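Local coordinates for protein aldehyde reductase YahK (Escherichia coli, PDB 1UUF) that reduces a wide range of aldehydes to their primary alcohols with a strong preference for NADPH over NADH, as a zinc-dependent enzyme binding two zinc ions per subunit, at residues A[85-90]-A[165-170]; A[65-70]-A[346-351]; A[254-259]-A[303-308]; A[181-186]-A[262-267]. All blocks are in the same frame, centred on the assembly; numbering follows the deposited sequence.

Overall arrangement
Contacts 1 and 2 belong to the catalytic, GroES-like part of the chain, and contacts 3 and 4 involve the Rossmann coenzyme domain. Contact 2 spans the most sequence: helix 61-68 meets helix 344-352, so the chain returns to the catalytic part after building the coenzyme domain, and the other three contacts fall between these helices in the sequence. Contact 1 closes before contacts 3 and 4 open. Those two share strand 258-263, one using each end, with centres about 19 Å apart. Contact 4, its centre about 8 Å from that of the chain, packs helix 176-189, which carries the zinc ligand Cys178, on that strand. The centres of contacts 1 and 3 lie about 43 Å apart, on opposite sides of the chain's centre.

Contact 1 (A[85-90]-A[165-170])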
loop_
_atom_site.group_PDB
_atom_site.type_symbol
_atom_site.label_atom_id
_atom_site.label_comp_id
_atom_site.label_asym_id
_atom_site.label_seq_id
_atom_site.Cartn_x
_atom_site.Cartn_y
_atom_site.Cartn_z
ATOM N N VAL A 85 22.773 17.134 17.423
ATOM C CA VAL A 85 24.030 16.442 17.691
ATOM C C VAL A 85 24.810 17.292 18.684
ATOM O O VAL A 85 24.744 18.521 18.648
ATOM C CB VAL A 85 24.885 16.217 16.421
ATOM C CG1 VAL A 85 24.145 15.306 15.464
ATOM C CG2 VAL A 85 25.231 17.546 15.767
ATOM N N GLY A 86 25.528 16.640 19.586
ATOM C CA GLY A 86 26.291 17.380 20.573
ATOM C C GLY A 86 27.180 16.475 21.394
ATOM O O GLY A 86 27.482 15.356 20.984
ATOM N N ARG A 87 27.582 16.953 22.566
ATOM C CA ARG A 87 28.452 16.185 23.446
ATOM C C ARG A 87 27.822 16.002 24.822
ATOM O O ARG A 87 27.196 16.917 25.353
ATOM C CB ARG A 87 29.802 16.892 23.583
ATOM C CG ARG A 87 30.550 17.050 22.263
ATOM C CD ARG A 87 31.861 17.808 22.443
ATOM N NE ARG A 87 32.633 17.879 21.203
ATOM C CZ ARG A 87 32.251 18.541 20.114
ATOM N NH1 ARG A 87 33.024 18.543 19.035
ATOM N NH2 ARG A 87 31.102 19.206 20.101
ATOM N N VAL A 88 27.989 14.816 25.394
ATOM C CA VAL A 88 27.436 14.530 26.712
ATOM C C VAL A 88 28.184 15.336 27.767
ATOM O O VAL A 88 29.414 15.308 27.825
ATOM C CB VAL A 88 27.542 13.030 27.049
ATOM C CG1 VAL A 88 27.010 12.768 28.458
ATOM C CG2 VAL A 88 26.753 12.215 26.029
ATOM N N VAL A 89 27.429 16.065 28.585
ATOM C CA VAL A 89 28.000 16.885 29.649
ATOM C C VAL A 89 27.955 16.118 30.967
ATOM O O VAL A 89 28.888 16.179 31.766
ATOM C CB VAL A 89 27.215 18.210 29.821
ATOM C CG1 VAL A 89 27.764 18.989 31.003
ATOM C CG2 VAL A 89 27.314 19.044 28.558
ATOM N N ALA A 90 26.862 15.396 31.183
ATOM C CA ALA A 90 26.689 14.611 32.396
ATOM C C ALA A 90 25.667 13.509 32.152
ATOM O O ALA A 90 24.899 13.567 31.192
ATOM C CB ALA A 90 26.228 15.507 33.533
ATOM N N HIS A 165 30.934 9.060 13.722
ATOM C CA HIS A 165 31.636 9.840 12.705
ATOM C C HIS A 165 32.719 10.658 13.401
ATOM O O HIS A 165 32.632 10.915 14.602
ATOM C CB HIS A 165 30.694 10.840 12.032
ATOM C CG HIS A 165 29.683 10.225 11.116
ATOM N ND1 HIS A 165 29.706 10.421 9.752
ATOM C CD2 HIS A 165 28.584 9.479 11.372
ATOM C CE1 HIS A 165 28.658 9.826 9.208
ATOM N NE2 HIS A 165 27.961 9.247 10.169
ATOM N N PRO A 166 33.752 11.081 12.654
ATOM C CA PRO A 166 34.816 11.887 13.265
ATOM C C PRO A 166 34.175 13.199 13.716
ATOM O O PRO A 166 33.248 13.685 13.067
ATOM C CB PRO A 166 35.792 12.096 12.112
ATOM C CG PRO A 166 35.615 10.861 11.290
ATOM C CD PRO A 166 34.111 10.693 11.279
ATOM N N GLN A 167 34.656 13.781 14.811
ATOM C CA GLN A 167 34.063 15.019 15.307
ATOM C C GLN A 167 33.995 16.159 14.292
ATOM O O GLN A 167 33.091 16.994 14.356
ATOM C CB GLN A 167 34.793 15.500 16.566
ATOM C CG GLN A 167 36.237 15.906 16.354
ATOM C CD GLN A 167 36.883 16.429 17.626
ATOM O OE1 GLN A 167 38.072 16.749 17.646
ATOM N NE2 GLN A 167 36.099 16.519 18.696
ATOM N N GLU A 168 34.935 16.197 13.351
ATOM C CA GLU A 168 34.944 17.259 12.352
ATOM C C GLU A 168 33.710 17.221 11.456
ATOM O O GLU A 168 33.390 18.202 10.786
ATOM C CB GLU A 168 36.204 17.173 11.487
ATOM C CG GLU A 168 36.302 15.917 10.637
ATOM C CD GLU A 168 37.536 15.908 9.752
ATOM O OE1 GLU A 168 38.661 15.965 10.296
ATOM O OE2 GLU A 168 37.383 15.846 8.512
ATOM N N GLN A 169 33.016 16.089 11.448
ATOM C CA GLN A 169 31.823 15.942 10.619
ATOM C C GLN A 169 30.507 16.055 11.378
ATOM O O GLN A 169 29.446 15.816 10.809
ATOM C CB GLN A 169 31.855 14.599 9.892
ATOM C CG GLN A 169 32.685 14.602 8.624
ATOM C CD GLN A 169 32.636 13.270 7.907
ATOM O OE1 GLN A 169 32.875 13.192 6.703
ATOM N NE2 GLN A 169 32.335 12.210 8.647
ATOM N N LEU A 170 30.571 16.425 12.653
ATOM C CA LEU A 170 29.367 16.536 13.474
ATOM C C LEU A 170 28.206 17.307 12.861
ATOM O O LEU A 170 27.072 16.831 12.870
ATOM C CB LEU A 170 29.697 17.160 14.831
ATOM C CG LEU A 170 29.850 16.193 16.003
ATOM C CD1 LEU A 170 29.917 17.002 17.291
ATOM C CD2 LEU A 170 28.672 15.225 16.055
#
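Leu170 meets strand 85-90 with its two methyls, one for Val85 and one for Arg87. Its CD2 lies 3.9 Å from CB of Val85, the side chains sliding past each other in opposite directions. Its CD1 sits over one face of the Arg87 guanidinium, 3.8 Å from NH2. On the Val85 side the fit is completed by CG2, which is turned between its own backbone N and carbonyl carbon and comes to 3.5 Å from the backbone O of Leu170. Strand 84-91 runs between strands 49-58 and 103-106 in the mixed sheet of the GroES-like catalytic domain, and Leu170, first residue of helix 170-173, also touches Leu103 of that sheet. Arg87 gets this far because its chain is extended from CG to NE, with CG set anti to the carbonyl carbon (chi1 -61°). Gln167 comes to the guanidinium edge, its NE2 3.7 Å from Arg87 NH1 with amide and guanidinium planes 56° apart; both atoms carry N-H groups, and no hydrogen bond joins them. A serine in place of Arg87 would remove the flat group lying against CD1, which would probably leave that methyl less covered and the amide of Gln167 without this neighbour.

Contact 2 (A[65-70]-A[346-351])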
loop_
_atom_site.group_PDB
_atom_site.type_symbol
_atom_site.label_atom_id
_atom_site.label_comp_id
_atom_site.label_asym_id
_atom_site.label_seq_id
_atom_site.Cartn_x
_atom_site.Cartn_y
_atom_site.Cartn_z
ATOM N N HIS A 65 6.765 24.187 9.672
ATOM C CA HIS A 65 5.337 23.902 9.773
ATOM C C HIS A 65 4.822 24.135 11.191
ATOM O O HIS A 65 3.783 24.765 11.388
ATOM C CB HIS A 65 5.071 22.457 9.336
ATOM C CG HIS A 65 3.663 21.997 9.561
ATOM N ND1 HIS A 65 3.181 21.651 10.804
ATOM C CD2 HIS A 65 2.634 21.823 8.697
ATOM C CE1 HIS A 65 1.917 21.281 10.699
ATOM N NE2 HIS A 65 1.560 21.376 9.430
ATOM N N GLN A 66 5.560 23.639 12.178
ATOM C CA GLN A 66 5.171 23.776 13.577
ATOM C C GLN A 66 5.004 25.227 14.028
ATOM O O GLN A 66 4.036 25.563 14.707
ATOM C CB GLN A 66 6.205 23.086 14.471
ATOM C CG GLN A 66 5.723 22.755 15.879
ATOM C CD GLN A 66 4.705 21.629 15.902
ATOM O OE1 GLN A 66 3.496 21.860 15.853
ATOM N NE2 GLN A 66 5.193 20.396 15.966
ATOM N N VAL A 67 5.943 26.092 13.655
ATOM C CA VAL A 67 5.869 27.491 14.068
ATOM C C VAL A 67 5.012 28.401 13.191
ATOM O O VAL A 67 4.749 29.545 13.565
ATOM C CB VAL A 67 7.278 28.118 14.174
ATOM C CG1 VAL A 67 8.031 27.502 15.336
ATOM C CG2 VAL A 67 8.040 27.913 12.879
ATOM N N ARG A 68 4.570 27.909 12.041
ATOM C CA ARG A 68 3.756 28.734 11.158
ATOM C C ARG A 68 2.340 28.219 10.916
ATOM O O ARG A 68 1.394 29.005 10.842
ATOM C CB ARG A 68 4.468 28.926 9.817
ATOM C CG ARG A 68 5.753 29.730 9.923
ATOM C CD ARG A 68 6.329 30.053 8.552
ATOM N NE ARG A 68 7.506 30.912 8.654
ATOM C CZ ARG A 68 8.183 31.387 7.613
ATOM N NH1 ARG A 68 7.804 31.089 6.378
ATOM N NH2 ARG A 68 9.241 32.161 7.808
ATOM N N SER A 69 2.189 26.903 10.795
ATOM C CA SER A 69 0.878 26.315 10.548
ATOM C C SER A 69 -0.124 26.648 11.648
ATOM O O SER A 69 0.196 26.595 12.837
ATOM C CB SER A 69 0.994 24.798 10.406
ATOM O OG SER A 69 -0.261 24.224 10.089
ATOM N N GLU A 70 -1.339 26.995 11.236
ATOM C CA GLU A 70 -2.403 27.336 12.171
ATOM C C GLU A 70 -2.975 26.071 12.800
ATOM O O GLU A 70 -3.428 26.082 13.945
ATOM C CB GLU A 70 -3.526 28.083 11.446
ATOM C CG GLU A 70 -3.089 29.347 10.728
ATOM C CD GLU A 70 -4.241 30.033 10.012
ATOM O OE1 GLU A 70 -4.843 29.410 9.111
ATOM O OE2 GLU A 70 -4.546 31.196 10.352
ATOM N N GLU A 346 15.205 33.421 7.860
ATOM C CA GLU A 346 15.626 33.573 6.470
ATOM C C GLU A 346 15.821 32.193 5.853
ATOM O O GLU A 346 15.567 31.988 4.668
ATOM C CB GLU A 346 16.937 34.365 6.384
ATOM C CG GLU A 346 16.862 35.790 6.921
ATOM C CD GLU A 346 17.166 35.880 8.408
ATOM O OE1 GLU A 346 16.456 35.239 9.211
ATOM O OE2 GLU A 346 18.123 36.596 8.772
ATOM N N ALA A 347 16.278 31.249 6.669
ATOM C CA ALA A 347 16.496 29.882 6.214
ATOM C C ALA A 347 15.170 29.262 5.782
ATOM O O ALA A 347 15.090 28.610 4.745
ATOM C CB ALA A 347 17.129 29.056 7.328
ATOM N N TYR A 348 14.124 29.472 6.575
ATOM C CA TYR A 348 12.817 28.925 6.235
ATOM C C TYR A 348 12.383 29.407 4.858
ATOM O O TYR A 348 11.932 28.618 4.027
ATOM C CB TYR A 348 11.756 29.334 7.263
ATOM C CG TYR A 348 11.865 28.660 8.616
ATOM C CD1 TYR A 348 12.477 27.415 8.757
ATOM C CD2 TYR A 348 11.305 29.249 9.750
ATOM C CE1 TYR A 348 12.527 26.772 10.000
ATOM C CE2 TYR A 348 11.348 28.618 10.992
ATOM C CZ TYR A 348 11.961 27.381 11.110
ATOM O OH TYR A 348 11.999 26.758 12.337
ATOM N N GLU A 349 12.525 30.708 4.621
ATOM C CA GLU A 349 12.140 31.302 3.345
ATOM C C GLU A 349 12.817 30.586 2.182
ATOM O O GLU A 349 12.170 30.238 1.195
ATOM C CB GLU A 349 12.505 32.787 3.324
ATOM C CG GLU A 349 11.990 33.574 4.523
ATOM C CD GLU A 349 10.473 33.576 4.630
ATOM O OE1 GLU A 349 9.953 34.099 5.637
ATOM O OE2 GLU A 349 9.802 33.060 3.710
ATOM N N ARG A 350 14.121 30.361 2.306
ATOM C CA ARG A 350 14.874 29.684 1.258
ATOM C C ARG A 350 14.443 28.227 1.103
ATOM O O ARG A 350 14.382 27.705 -0.009
ATOM C CB ARG A 350 16.374 29.767 1.557
ATOM C CG ARG A 350 16.943 31.177 1.438
ATOM C CD ARG A 350 18.428 31.218 1.759
ATOM N NE ARG A 350 19.188 30.269 0.948
ATOM C CZ ARG A 350 20.466 29.970 1.152
ATOM N NH1 ARG A 350 21.136 30.550 2.141
ATOM N NH2 ARG A 350 21.070 29.074 0.381
ATOM N N MET A 351 14.142 27.573 2.221
ATOM C CA MET A 351 13.712 26.180 2.190
ATOM C C MET A 351 12.445 26.016 1.361
ATOM O O MET A 351 12.293 25.040 0.626
ATOM C CB MET A 351 13.457 25.675 3.610
ATOM C CG MET A 351 14.715 25.506 4.436
ATOM S SD MET A 351 14.343 25.113 6.146
ATOM C CE MET A 351 13.540 23.516 5.953
#
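The guanidinium of Arg68 has CB of Tyr348 over one face, 3.8 Å above the plane and offset toward the rim, and the carboxylate of Glu349 at its edge. The tyrosine ring stands nearly upright to that plane, 81° from it, and takes NH2 of Arg68 at its own edge, so this is not a cation-pi stack. Val67 approaches the same ring obliquely, its CG2 3.9 Å from CE2 of Tyr348, the two side chains crossing at about a right angle.

This is helix-to-helix packing in the catalytic domain. The end of helix 61-68 lies against helix 344-352, where the chain has come back from the coenzyme domain, and Tyr348 also touches Asp63 and Leu64. Its side chain is about 8 Å from that of Cys60, a ligand of the catalytic zinc; its hydroxyl is hydrogen-bonded with that of Tyr149.

Arg68 stretches across with its chain extended from CG to NE. Glu349 folds back to meet it, a bend at chi2 (-62°) bringing the carboxylate round to the arginine. The resulting salt bridge rests on one hydrogen bond, Arg68 NH2 to Glu349 OE1 at 3.0 Å, and the donor meets that oxygen from well above the carboxylate plane. NH1 of Arg68 comes no closer than 3.8 Å to the carboxylate, at OE1 of Glu349, so there is no second bond. A single, tilted bond at the exposed Glu349 thus pairs the two charges at the rim of the buried Val67-Tyr348 packing, and probably leaves the carboxylate some freedom to shift.

Contact 3 (A[254-259]-A[303-308])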
loop_
_atom_site.group_PDB
_atom_site.type_symbol
_atom_site.label_atom_id
_atom_site.label_comp_id
_atom_site.label_asym_id
_atom_site.label_seq_id
_atom_site.Cartn_x
_atom_site.Cartn_y
_atom_site.Cartn_z
ATOM N N HIS A 254 10.498 3.849 -18.111
ATOM C CA HIS A 254 10.628 3.097 -16.862
ATOM C C HIS A 254 9.342 2.400 -16.438
ATOM O O HIS A 254 9.185 2.016 -15.278
ATOM C CB HIS A 254 11.087 4.037 -15.745
ATOM C CG HIS A 254 12.430 4.649 -15.992
ATOM N ND1 HIS A 254 13.609 4.001 -15.693
ATOM C CD2 HIS A 254 12.781 5.838 -16.536
ATOM C CE1 HIS A 254 14.629 4.765 -16.043
ATOM N NE2 HIS A 254 14.154 5.884 -16.558
ATOM N N LEU A 255 8.422 2.235 -17.378
ATOM C CA LEU A 255 7.152 1.579 -17.090
ATOM C C LEU A 255 7.352 0.214 -16.428
ATOM O O LEU A 255 8.213 -0.565 -16.842
ATOM C CB LEU A 255 6.356 1.393 -18.384
ATOM C CG LEU A 255 4.980 0.741 -18.251
ATOM C CD1 LEU A 255 4.001 1.730 -17.622
ATOM C CD2 LEU A 255 4.486 0.313 -19.623
ATOM N N LYS A 256 6.552 -0.063 -15.400
ATOM C CA LYS A 256 6.597 -1.337 -14.680
ATOM C C LYS A 256 8.012 -1.860 -14.436
ATOM O O LYS A 256 8.294 -3.026 -14.710
ATOM C CB LYS A 256 5.808 -2.394 -15.463
ATOM C CG LYS A 256 4.380 -1.997 -15.800
ATOM C CD LYS A 256 3.732 -3.006 -16.743
ATOM C CE LYS A 256 2.311 -2.600 -17.115
ATOM N NZ LYS A 256 1.688 -3.530 -18.106
ATOM N N SER A 257 8.899 -1.026 -13.899
ATOM C CA SER A 257 10.274 -1.468 -13.682
ATOM C C SER A 257 10.826 -1.289 -12.275
ATOM O O SER A 257 11.900 -1.814 -11.964
ATOM C CB SER A 257 11.210 -0.742 -14.651
ATOM O OG SER A 257 11.315 0.628 -14.302
ATOM N N PHE A 258 10.113 -0.556 -11.424
ATOM C CA PHE A 258 10.602 -0.316 -10.069
ATOM C C PHE A 258 10.133 -1.289 -9.005
ATOM O O PHE A 258 8.963 -1.651 -8.945
ATOM C CB PHE A 258 10.240 1.096 -9.605
ATOM C CG PHE A 258 11.055 2.173 -10.248
ATOM C CD1 PHE A 258 10.648 2.749 -11.444
ATOM C CD2 PHE A 258 12.240 2.603 -9.661
ATOM C CE1 PHE A 258 11.409 3.744 -12.050
ATOM C CE2 PHE A 258 13.010 3.594 -10.256
ATOM C CZ PHE A 258 12.592 4.168 -11.456
ATOM N N ASP A 259 11.065 -1.696 -8.154
ATOM C CA ASP A 259 10.750 -2.594 -7.058
ATOM C C ASP A 259 10.158 -1.744 -5.950
ATOM O O ASP A 259 9.216 -2.146 -5.267
ATOM C CB ASP A 259 12.020 -3.266 -6.540
ATOM C CG ASP A 259 12.588 -4.273 -7.516
ATOM O OD1 ASP A 259 12.015 -5.379 -7.630
ATOM O OD2 ASP A 259 13.600 -3.955 -8.174
ATOM N N ILE A 303 -4.747 -2.290 -8.688
ATOM C CA ILE A 303 -5.338 -3.608 -8.891
ATOM C C ILE A 303 -4.659 -4.460 -9.956
ATOM O O ILE A 303 -4.370 -5.633 -9.728
ATOM C CB ILE A 303 -6.834 -3.472 -9.235
ATOM C CG1 ILE A 303 -7.600 -3.051 -7.981
ATOM C CG2 ILE A 303 -7.381 -4.784 -9.784
ATOM C CD1 ILE A 303 -9.060 -2.739 -8.230
ATOM N N MET A 304 -4.406 -3.864 -11.116
ATOM C CA MET A 304 -3.797 -4.571 -12.236
ATOM C C MET A 304 -2.463 -5.261 -11.968
ATOM O O MET A 304 -2.121 -6.212 -12.666
ATOM C CB MET A 304 -3.634 -3.618 -13.424
ATOM C CG MET A 304 -4.942 -3.207 -14.078
ATOM S SD MET A 304 -5.838 -4.617 -14.769
ATOM C CE MET A 304 -4.890 -4.915 -16.271
ATOM N N LYS A 305 -1.712 -4.798 -10.972
ATOM C CA LYS A 305 -0.414 -5.403 -10.682
ATOM C C LYS A 305 -0.158 -5.627 -9.200
ATOM O O LYS A 305 0.986 -5.830 -8.794
ATOM C CB LYS A 305 0.709 -4.529 -11.252
ATOM C CG LYS A 305 0.750 -4.474 -12.774
ATOM C CD LYS A 305 1.162 -5.812 -13.361
ATOM C CE LYS A 305 1.335 -5.714 -14.870
ATOM N NZ LYS A 305 1.674 -7.035 -15.461
ATOM N N ARG A 306 -1.221 -5.601 -8.404
ATOM C CA ARG A 306 -1.114 -5.783 -6.960
ATOM C C ARG A 306 -0.037 -4.868 -6.387
ATOM O O ARG A 306 0.877 -5.307 -5.681
ATOM C CB ARG A 306 -0.803 -7.243 -6.610
ATOM C CG ARG A 306 -1.087 -7.559 -5.144
ATOM C CD ARG A 306 -1.261 -9.055 -4.917
ATOM N NE ARG A 306 -0.030 -9.792 -5.189
ATOM C CZ ARG A 306 0.054 -11.116 -5.228
ATOM N NH1 ARG A 306 -1.025 -11.861 -5.016
ATOM N NH2 ARG A 306 1.222 -11.698 -5.477
ATOM N N ARG A 307 -0.154 -3.588 -6.711
ATOM C CA ARG A 307 0.788 -2.583 -6.234
ATOM C C ARG A 307 0.202 -1.941 -4.995
ATOM O O ARG A 307 -0.978 -2.118 -4.694
ATOM C CB ARG A 307 0.990 -1.509 -7.291
ATOM C CG ARG A 307 1.693 -1.973 -8.545
ATOM C CD ARG A 307 1.291 -1.069 -9.688
ATOM N NE ARG A 307 2.117 -1.238 -10.876
ATOM C CZ ARG A 307 1.699 -0.965 -12.107
ATOM N NH1 ARG A 307 0.464 -0.523 -12.302
ATOM N NH2 ARG A 307 2.519 -1.116 -13.136
ATOM N N ALA A 308 1.025 -1.187 -4.278
ATOM C CA ALA A 308 0.556 -0.526 -3.075
ATOM C C ALA A 308 1.189 0.841 -2.885
ATOM O O ALA A 308 2.283 1.117 -3.391
ATOM C CB ALA A 308 0.858 -1.399 -1.860
#
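Lys256 runs at about a right angle to two basic side chains, Lys305 and Arg307, in the Rossmann coenzyme domain. Segment 254-259 leads into strand 258-263 of the parallel sheet, and 303-308 turns from helix 299-303 into strand 308-311, one of the two edge strands of that sheet within the chain. Ala308 pairs antiparallel with a strand of the second subunit, continuing the sheet across the dimer.

The Lys256 chain, extended beyond CG, presents its root to the arginine and its end to the other lysine. CG touches the guanidinium edge, 3.4 Å from NH2 of Arg307. At the far end NZ lies 3.9 Å from CE of Lys305. Lys305 lays its CG over the centre of the Arg307 guanidinium, 3.7 Å above the plane; the bend beyond it at chi2 (-69°) turns the rest of the chain so that CE meets Lys256. One face of that guanidinium is thus covered by Lys305 and one edge by Lys256. Its rotation is further fixed by hydrogen bonds from NH2 to the backbone O of Leu278 and from NH1 to that of Asn301.

The ammonium groups, NZ of Lys256 and NZ of Lys305, are 4.4 Å apart, a closeness probably eased by a shared anion: both form salt bridges with Asp128 of the second subunit, which follows the zinc ligand Cys127 in the sequence, and Lys305 NZ also bonds to the backbone O of that subunit's Tyr126. The turn that carries Lys256 is tied by Ser257 OG donating to the backbone O of His254 at 2.7 Å, from 43° above the carbonyl plane.

Contact 4 (A[181-186]-A[262-267]); sequences ITTYSP and LNTVAA
Leu262 splits its two methyls between Thr183 and Pro186, with CG held anti to the backbone N (chi1 -180°) and chi2 at 64° setting CD1 and CD2 on different partners. It sits near the C-terminal end of strand 258-263 in the Rossmann sheet and faces helix 176-189, which bears the zinc ligand Cys178 in its first turn. CD1 packs on the proline ring, 3.6 Å from CG of Pro186 and 4.0 Å from its CB, the side chains meeting at a slant. CD2 lies 3.8 Å from CB of Thr183, whose side chain crosses the leucine at about a right angle.

The threonine shows this leucine its carbon side. Its OG1 stands between its own backbone N and carbonyl carbon (chi1 56°) and is hydrogen-bonded to the backbone O of Gly180, which satisfies a buried hydroxyl within the helix. At Pro186 the helix is kinked, the ring nitrogen having no bond to the preceding turn. Cut back to an alanine, position 262 would lose both methyls, and this is likely to open a gap between strand and helix beside Thr183 and Pro186.

Thr264, just past the strand, adds a lighter touch. Its OG1 is hydrogen-bonded to the backbone O of Val201, just before what looks like the glycine-rich Rossmann turn, and its methyl CG2 lies 4.3 Å from CG2 of Thr183.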
loop_
_atom_site.group_PDB
_atom_site.type_symbol
_atom_site.label_atom_id
_atom_site.label_comp_id
_atom_site.label_asym_id
_atom_site.label_seq_id
_atom_site.Cartn_x
_atom_site.Cartn_y
_atom_site.Cartn_z
ATOM N N ILE A 181 17.069 9.211 8.829
ATOM C CA ILE A 181 16.287 8.043 9.213
ATOM C C ILE A 181 14.942 7.966 8.488
ATOM O O ILE A 181 14.458 6.875 8.189
ATOM C CB ILE A 181 16.082 7.988 10.750
ATOM C CG1 ILE A 181 15.337 6.709 11.137
ATOM C CG2 ILE A 181 15.331 9.217 11.222
ATOM C CD1 ILE A 181 16.062 5.423 10.763
ATOM N N THR A 182 14.345 9.116 8.185
ATOM C CA THR A 182 13.060 9.131 7.489
ATOM C C THR A 182 13.147 8.417 6.142
ATOM O O THR A 182 12.173 7.811 5.690
ATOM C CB THR A 182 12.564 10.577 7.290
ATOM O OG1 THR A 182 12.243 11.128 8.571
ATOM C CG2 THR A 182 11.323 10.620 6.403
ATOM N N THR A 183 14.311 8.479 5.503
ATOM C CA THR A 183 14.482 7.806 4.220
ATOM C C THR A 183 15.139 6.440 4.400
ATOM O O THR A 183 14.827 5.489 3.680
ATOM C CB THR A 183 15.307 8.671 3.220
ATOM O OG1 THR A 183 16.577 9.010 3.790
ATOM C CG2 THR A 183 14.559 9.954 2.897
ATOM N N TYR A 184 16.038 6.334 5.374
ATOM C CA TYR A 184 16.726 5.077 5.638
ATOM C C TYR A 184 15.740 3.987 6.044
ATOM O O TYR A 184 15.805 2.861 5.550
ATOM C CB TYR A 184 17.742 5.255 6.770
ATOM C CG TYR A 184 18.559 4.021 7.080
ATOM C CD1 TYR A 184 19.740 3.753 6.389
ATOM C CD2 TYR A 184 18.162 3.131 8.080
ATOM C CE1 TYR A 184 20.512 2.628 6.687
ATOM C CE2 TYR A 184 18.921 2.003 8.383
ATOM C CZ TYR A 184 20.094 1.760 7.684
ATOM O OH TYR A 184 20.846 0.647 7.982
ATOM N N SER A 185 14.825 4.321 6.948
ATOM C CA SER A 185 13.858 3.337 7.431
ATOM C C SER A 185 13.038 2.642 6.340
ATOM O O SER A 185 12.979 1.407 6.292
ATOM C CB SER A 185 12.915 3.978 8.450
ATOM O OG SER A 185 12.109 2.981 9.059
ATOM N N PRO A 186 12.381 3.415 5.458
ATOM C CA PRO A 186 11.595 2.762 4.408
ATOM C C PRO A 186 12.469 2.033 3.389
ATOM O O PRO A 186 12.061 1.018 2.838
ATOM C CB PRO A 186 10.800 3.915 3.795
ATOM C CG PRO A 186 11.689 5.108 4.019
ATOM C CD PRO A 186 12.195 4.877 5.428
ATOM N N LEU A 262 10.530 5.677 -3.401
ATOM C CA LEU A 262 10.449 6.496 -2.198
ATOM C C LEU A 262 10.108 7.917 -2.639
ATOM O O LEU A 262 10.923 8.588 -3.266
ATOM C CB LEU A 262 11.797 6.481 -1.469
ATOM C CG LEU A 262 11.866 7.292 -0.175
ATOM C CD1 LEU A 262 10.915 6.699 0.857
ATOM C CD2 LEU A 262 13.294 7.289 0.341
ATOM N N ASN A 263 8.896 8.370 -2.330
ATOM C CA ASN A 263 8.475 9.713 -2.728
ATOM C C ASN A 263 8.633 10.672 -1.550
ATOM O O ASN A 263 7.928 10.551 -0.550
ATOM C CB ASN A 263 7.024 9.666 -3.220
ATOM C CG ASN A 263 6.619 10.923 -3.967
ATOM O OD1 ASN A 263 5.862 10.867 -4.943
ATOM N ND2 ASN A 263 7.111 12.061 -3.510
ATOM N N THR A 264 9.561 11.622 -1.675
ATOM C CA THR A 264 9.842 12.580 -0.606
ATOM C C THR A 264 9.260 13.976 -0.809
ATOM O O THR A 264 9.451 14.856 0.035
ATOM C CB THR A 264 11.363 12.754 -0.396
ATOM O OG1 THR A 264 11.917 13.501 -1.490
ATOM C CG2 THR A 264 12.050 11.399 -0.314
ATOM N N VAL A 265 8.565 14.189 -1.920
ATOM C CA VAL A 265 7.982 15.500 -2.200
ATOM C C VAL A 265 6.888 15.852 -1.191
ATOM O O VAL A 265 6.048 15.019 -0.855
ATOM C CB VAL A 265 7.393 15.554 -3.631
ATOM C CG1 VAL A 265 6.794 16.929 -3.903
ATOM C CG2 VAL A 265 8.479 15.248 -4.645
ATOM N N ALA A 266 6.909 17.095 -0.717
ATOM C CA ALA A 266 5.936 17.577 0.257
ATOM C C ALA A 266 4.512 17.462 -0.276
ATOM O O ALA A 266 3.642 16.874 0.368
ATOM C CB ALA A 266 6.242 19.025 0.621
ATOM N N ALA A 267 4.279 18.032 -1.453
ATOM C CA ALA A 267 2.966 17.981 -2.083
ATOM C C ALA A 267 3.097 17.169 -3.365
ATOM O O ALA A 267 3.097 17.721 -4.464
ATOM C CB ALA A 267 2.481 19.390 -2.397
#